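Local coordinates for uncharacterized protein (Bacteroides caccae, PDB 4L7A) that is of unknown function but probably acts as a zinc-dependent peptidase, at residues Asp249-Arg252 against Lys253-Arg257. Sequence-based numbering, arbitrary orientation.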
ATOM      1  N   ASP A 249     -12.385  10.359   2.385  1.00 23.82           N
ATOM      2  CA  ASP A 249     -12.418  10.434   3.865  1.00 25.88           C
ATOM      3  C   ASP A 249     -13.044   9.174   4.444  1.00 24.99           C
ATOM      4  O   ASP A 249     -12.515   8.586   5.398  1.00 25.42           O
ATOM      5  CB  ASP A 249     -13.125  11.713   4.399  1.00 27.62           C
ATOM      6  CG  ASP A 249     -12.872  11.941   5.901  1.00 33.15           C
ATOM      7  OD1 ASP A 249     -11.698  11.836   6.415  1.00 37.65           O
ATOM      8  OD2 ASP A 249     -13.850  12.213   6.620  1.00 39.05           O
ATOM      9  N   LEU A 250     -14.136   8.728   3.840  1.00 23.48           N
ATOM     10  CA  LEU A 250     -14.755   7.490   4.259  1.00 23.65           C
ATOM     11  C   LEU A 250     -13.787   6.310   4.106  1.00 22.86           C
ATOM     12  O   LEU A 250     -13.718   5.455   4.980  1.00 22.15           O
ATOM     13  CB  LEU A 250     -16.017   7.255   3.440  1.00 24.28           C
ATOM     14  CG  LEU A 250     -16.761   5.978   3.783  1.00 25.74           C
ATOM     15  CD1 LEU A 250     -17.130   5.975   5.267  1.00 25.55           C
ATOM     16  CD2 LEU A 250     -18.029   5.802   2.835  1.00 26.66           C
ATOM     17  N   LEU A 251     -13.091   6.254   2.969  1.00 21.94           N
ATOM     18  CA  LEU A 251     -12.132   5.184   2.706  1.00 23.12           C
ATOM     19  C   LEU A 251     -11.014   5.208   3.747  1.00 21.34           C
ATOM     20  O   LEU A 251     -10.632   4.163   4.268  1.00 21.09           O
ATOM     21  CB  LEU A 251     -11.562   5.229   1.275  1.00 21.65           C
ATOM     22  CG  LEU A 251     -10.533   4.150   0.869  1.00 21.76           C
ATOM     23  CD1 LEU A 251     -11.071   2.766   1.001  1.00 22.27           C
ATOM     24  CD2 LEU A 251     -10.135   4.333  -0.555  1.00 21.80           C
ATOM     25  N   ARG A 252     -10.513   6.386   4.072  1.00 20.94           N
ATOM     26  CA  ARG A 252      -9.524   6.502   5.173  1.00 22.02           C
ATOM     27  C   ARG A 252     -10.025   5.874   6.494  1.00 22.83           C
ATOM     28  O   ARG A 252      -9.286   5.145   7.160  1.00 20.18           O
ATOM     29  CB  ARG A 252      -9.120   7.970   5.400  1.00 22.80           C
ATOM     30  CG  ARG A 252      -8.163   8.172   6.596  1.00 22.77           C
ATOM     31  CD  ARG A 252      -7.959   9.676   6.887  1.00 24.38           C
ATOM     32  NE  ARG A 252      -9.216  10.273   7.298  1.00 24.54           N
ATOM     33  CZ  ARG A 252      -9.672  10.263   8.562  1.00 27.86           C
ATOM     34  NH1 ARG A 252      -8.967   9.719   9.532  1.00 26.76           N
ATOM     35  NH2 ARG A 252     -10.855  10.796   8.869  1.00 28.30           N
ATOM     36  N   LYS A 253     -11.284   6.151   6.842  1.00 23.78           N
ATOM     37  CA  LYS A 253     -11.862   5.670   8.085  1.00 25.15           C
ATOM     38  C   LYS A 253     -12.095   4.191   8.049  1.00 23.43           C
ATOM     39  O   LYS A 253     -11.860   3.516   9.039  1.00 23.81           O
ATOM     40  CB  LYS A 253     -13.167   6.389   8.397  1.00 29.15           C
ATOM     41  CG  LYS A 253     -12.942   7.786   8.957  1.00 35.75           C
ATOM     42  CD  LYS A 253     -13.975   8.812   8.445  1.00 43.11           C
ATOM     43  CE  LYS A 253     -15.354   8.587   9.011  1.00 48.87           C
ATOM     44  NZ  LYS A 253     -15.505   9.328  10.264  1.00 55.22           N
ATOM     45  N   VAL A 254     -12.548   3.695   6.907  1.00 21.93           N
ATOM     46  CA  VAL A 254     -12.778   2.269   6.744  1.00 22.67           C
ATOM     47  C   VAL A 254     -11.454   1.476   6.844  1.00 21.57           C
ATOM     48  O   VAL A 254     -11.392   0.470   7.533  1.00 23.66           O
ATOM     49  CB  VAL A 254     -13.557   1.989   5.458  1.00 23.33           C
ATOM     50  CG1 VAL A 254     -13.498   0.511   5.081  1.00 22.83           C
ATOM     51  CG2 VAL A 254     -15.017   2.464   5.646  1.00 24.31           C
ATOM     52  N   ILE A 255     -10.395   1.987   6.243  1.00 19.98           N
ATOM     53  CA  ILE A 255      -9.070   1.383   6.375  1.00 19.41           C
ATOM     54  C   ILE A 255      -8.623   1.345   7.836  1.00 20.26           C
ATOM     55  O   ILE A 255      -8.240   0.281   8.330  1.00 19.43           O
ATOM     56  CB  ILE A 255      -8.033   2.111   5.501  1.00 18.78           C
ATOM     57  CG1 ILE A 255      -8.308   1.736   4.039  1.00 18.03           C
ATOM     58  CG2 ILE A 255      -6.574   1.729   5.920  1.00 19.22           C
ATOM     59  CD1 ILE A 255      -7.603   2.519   2.997  1.00 19.35           C
ATOM     60  N   ALA A 256      -8.749   2.474   8.556  1.00 21.07           N
ATOM     61  CA  ALA A 256      -8.405   2.502   9.961  1.00 21.87           C
ATOM     62  C   ALA A 256      -9.223   1.505  10.810  1.00 23.50           C
ATOM     63  O   ALA A 256      -8.671   0.849  11.705  1.00 24.68           O
ATOM     64  CB  ALA A 256      -8.556   3.924  10.548  1.00 22.74           C
ATOM     65  N   ARG A 257     -10.514   1.382  10.538  1.00 24.52           N
ATOM     66  CA  ARG A 257     -11.338   0.455  11.274  1.00 25.37           C
ATOM     67  C   ARG A 257     -10.845  -0.953  11.006  1.00 25.67           C
ATOM     68  O   ARG A 257     -10.734  -1.786  11.918  1.00 25.00           O
ATOM     69  CB  ARG A 257     -12.796   0.578  10.830  1.00 26.93           C
ATOM     70  CG  ARG A 257     -13.772  -0.107  11.717  1.00 27.58           C
ATOM     71  CD  ARG A 257     -15.148  -0.321  11.053  1.00 28.32           C
ATOM     72  NE  ARG A 257     -15.114  -1.411  10.077  1.00 26.52           N
ATOM     73  CZ  ARG A 257     -15.443  -1.342   8.786  1.00 26.73           C
ATOM     74  NH1 ARG A 257     -15.851  -0.234   8.205  1.00 27.71           N
ATOM     75  NH2 ARG A 257     -15.387  -2.432   8.050  1.00 27.45           N
TER
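The guanidinium of Arg252 carries the aliphatic chain of Lys253 over one face, CG lying 3.7 Å from NH2, while the Asp249 carboxylate meets its edge in plane. All three belong to the α-helix 248-260, where Asp249 and Arg252 form an i to i+3 salt bridge. Arg252 grips side-on: NE and NH2 both donate to Asp249 OD1, NH2 at 2.8 Å, on the syn side but 27° out of the carboxylate plane. The bend at chi3 (64°) folds the arginine back toward the aspartate one turn earlier. Lys253, itself kinked, runs obliquely past the pair, its CD 3.4 Å from Asp249 O; NZ, 4.9 Å from Asp249 OD2, makes no contact with it, though the opposite charges may attract weakly. With an alanine at Arg252, Asp249 OD1 would probably lose both of its donors and the Lys253 chain its neighbour. Leu251, Val254 and Ile255 are buried, packing on Tyr77, Val80 and Ala76 of helix 59-81; Leu207 of helix 195-208 touches both Leu251 and Arg252, and Phe206 touches Asp249 and Arg252. The i to i+4 backbone bonds run unbroken from Lys253 N to Ala256 N. Ile255 CD1 rests 4.0 Å from Leu251 CG; one residue back, the exposed Leu250 reaches Val254, CD1 4.1 Å from CG2.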